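Long-range contact in UBX domain-containing protein 7 (Homo sapiens, PDB 5X3P), which acts as a ubiquitin-binding adapter that links a subset of NEDD8-associated cullin-RING ligases to the segregase VCP/p97, which it engages through the UBX domain described here: residues G4-R12 with E19-A27. The protein carries 1 engineered substitution. Sequence-based numbering, arbitrary orientation.
Sequences GPKAQLMLR and EQITLPEQA
I21 sets CG1 between its backbone N and carbonyl carbon (chi1 66°), a turn that brings CD1 within 4.0 Å of L11 CD1 and CG1 against L9 CB. These side chains line the inner face of the first beta hairpin of the ubiquitin-like UBX fold, where strand 18-24 is an edge strand and 6-12 lies between it and the parallel strand 74-81. Helix 29-38 packs over this face, with L32 against L9 and L11, and H35 against L11 and I21. Six backbone bonds, paired at A7–L23, L9–I21 and L11–E19, zip the antiparallel strands together; A7 N to L23 O is 2.8 Å and almost straight. E19 runs alongside L11, and its carboxylate is gripped by Y13 OH through OE1 and by H35 NE2 through OE2. On the outer face, selenomethionine M10 bends at chi2 and chi3 to lay CE against Q20 CD (3.8 Å), while T22 CG2 rests on the aliphatic chain of K6. Past the strand end, where P24 to A27 form a type I beta turn, E25 N donates to P5 O at 3.2 Å, and the E25 carboxylate reaches the CB side of the P5 ring, OE1 lying 3.4 Å from P5 CB.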
# COMPACT_ATOMS: atom_id res chain seq x y z
N GLY A 4 12.44 15.03 -3.83
CA GLY A 4 11.78 14.69 -5.08
C GLY A 4 10.39 14.09 -4.87
O GLY A 4 9.80 14.24 -3.80
N PRO A 5 9.86 13.41 -5.91
CA PRO A 5 8.50 12.87 -5.88
C PRO A 5 8.32 11.75 -4.83
O PRO A 5 9.21 10.91 -4.64
CB PRO A 5 8.30 12.34 -7.31
CG PRO A 5 9.36 13.07 -8.15
CD PRO A 5 10.52 13.22 -7.21
N LYS A 6 7.18 11.77 -4.13
CA LYS A 6 6.86 10.80 -3.08
C LYS A 6 5.48 10.18 -3.24
O LYS A 6 4.63 10.71 -3.97
CB LYS A 6 6.93 11.51 -1.72
CG LYS A 6 8.28 12.20 -1.51
CD LYS A 6 8.35 13.07 -0.29
CE LYS A 6 9.80 13.17 0.13
NZ LYS A 6 10.43 11.86 -0.23
N ALA A 7 5.26 9.07 -2.52
CA ALA A 7 3.94 8.45 -2.38
C ALA A 7 3.50 8.74 -0.96
O ALA A 7 4.00 8.13 -0.02
CB ALA A 7 4.02 6.94 -2.59
N GLN A 8 2.58 9.69 -0.80
CA GLN A 8 2.06 10.04 0.50
C GLN A 8 0.85 9.18 0.69
O GLN A 8 -0.15 9.33 -0.02
CB GLN A 8 1.68 11.52 0.53
CG GLN A 8 2.87 12.47 0.57
CD GLN A 8 2.46 13.89 0.30
OE1 GLN A 8 1.58 14.16 -0.55
NE2 GLN A 8 3.07 14.84 1.03
N LEU A 9 0.93 8.27 1.65
CA LEU A 9 -0.10 7.25 1.78
C LEU A 9 -0.95 7.46 3.01
O LEU A 9 -0.41 7.73 4.09
CB LEU A 9 0.57 5.86 1.85
CG LEU A 9 1.46 5.45 0.67
CD1 LEU A 9 2.01 4.05 0.87
CD2 LEU A 9 0.65 5.50 -0.61
N MSE A 10 -2.26 7.36 2.84
CA MSE A 10 -3.18 7.13 3.95
C MSE A 10 -3.50 5.63 4.01
O MSE A 10 -4.00 5.06 3.04
CB MSE A 10 -4.48 7.92 3.76
CG MSE A 10 -5.64 7.41 4.67
SE MSE A 10 -5.29 7.82 6.57
CE MSE A 10 -5.71 9.69 6.42
N LEU A 11 -3.19 4.99 5.14
CA LEU A 11 -3.50 3.57 5.32
C LEU A 11 -4.76 3.43 6.18
O LEU A 11 -4.87 4.02 7.25
CB LEU A 11 -2.33 2.84 5.97
CG LEU A 11 -0.97 3.08 5.32
CD1 LEU A 11 0.09 2.31 6.10
CD2 LEU A 11 -0.99 2.64 3.86
N ARG A 12 -5.72 2.66 5.68
CA ARG A 12 -7.00 2.50 6.37
C ARG A 12 -7.12 1.03 6.77
O ARG A 12 -7.36 0.17 5.92
CB ARG A 12 -8.14 2.90 5.44
CG ARG A 12 -8.09 4.34 4.94
CD ARG A 12 -8.67 5.30 5.97
NE ARG A 12 -10.05 4.93 6.31
CZ ARG A 12 -11.11 5.26 5.58
NH1 ARG A 12 -10.96 5.97 4.46
NH2 ARG A 12 -12.32 4.87 5.95
N GLU A 19 -3.33 5.46 9.53
CA GLU A 19 -1.93 5.76 9.69
C GLU A 19 -1.45 6.47 8.43
O GLU A 19 -1.82 6.08 7.32
CB GLU A 19 -1.13 4.47 9.87
CG GLU A 19 0.36 4.70 10.01
CD GLU A 19 1.15 3.41 10.03
OE1 GLU A 19 0.54 2.32 9.85
OE2 GLU A 19 2.38 3.48 10.24
N GLN A 20 -0.63 7.51 8.59
CA GLN A 20 -0.09 8.18 7.40
C GLN A 20 1.41 8.00 7.33
O GLN A 20 2.12 8.23 8.31
CB GLN A 20 -0.47 9.66 7.38
CG GLN A 20 -1.91 9.91 6.95
CD GLN A 20 -2.40 11.27 7.34
OE1 GLN A 20 -2.84 11.48 8.47
NE2 GLN A 20 -2.34 12.22 6.39
N ILE A 21 1.89 7.56 6.17
CA ILE A 21 3.32 7.39 5.96
C ILE A 21 3.69 7.96 4.60
O ILE A 21 2.82 8.10 3.74
CB ILE A 21 3.73 5.91 6.00
CG1 ILE A 21 3.12 5.15 4.81
CG2 ILE A 21 3.36 5.28 7.33
CD1 ILE A 21 3.59 3.69 4.68
N THR A 22 4.97 8.29 4.40
CA THR A 22 5.43 8.71 3.09
C THR A 22 6.55 7.80 2.61
O THR A 22 7.50 7.56 3.35
CB THR A 22 5.98 10.15 3.13
OG1 THR A 22 4.89 11.05 3.36
CG2 THR A 22 6.68 10.53 1.82
N LEU A 23 6.46 7.30 1.38
CA LEU A 23 7.56 6.53 0.81
C LEU A 23 8.09 7.22 -0.44
O LEU A 23 7.31 7.78 -1.21
CB LEU A 23 7.12 5.09 0.49
CG LEU A 23 6.75 4.24 1.72
CD1 LEU A 23 6.10 2.92 1.33
CD2 LEU A 23 7.97 3.96 2.58
N PRO A 24 9.42 7.17 -0.66
CA PRO A 24 9.97 7.74 -1.90
C PRO A 24 9.34 7.02 -3.09
O PRO A 24 8.99 5.84 -2.97
CB PRO A 24 11.47 7.41 -1.81
CG PRO A 24 11.73 7.19 -0.34
CD PRO A 24 10.46 6.59 0.21
N GLU A 25 9.19 7.71 -4.22
CA GLU A 25 8.52 7.14 -5.38
C GLU A 25 9.26 5.91 -5.89
O GLU A 25 8.66 5.02 -6.50
CB GLU A 25 8.44 8.16 -6.51
CG GLU A 25 7.13 8.15 -7.26
CD GLU A 25 7.10 9.13 -8.42
OE1 GLU A 25 8.17 9.40 -9.02
OE2 GLU A 25 6.00 9.64 -8.72
N GLN A 26 10.58 5.86 -5.63
CA GLN A 26 11.41 4.74 -6.07
C GLN A 26 11.40 3.58 -5.08
O GLN A 26 12.02 2.54 -5.32
CB GLN A 26 12.85 5.20 -6.34
CG GLN A 26 12.97 6.20 -7.50
CD GLN A 26 12.33 5.69 -8.78
OE1 GLN A 26 11.51 6.38 -9.39
NE2 GLN A 26 12.71 4.49 -9.19
N ALA A 27 10.71 3.74 -3.95
CA ALA A 27 10.55 2.64 -3.03
C ALA A 27 9.75 1.54 -3.72
O ALA A 27 8.88 1.82 -4.56
CB ALA A 27 9.86 3.09 -1.75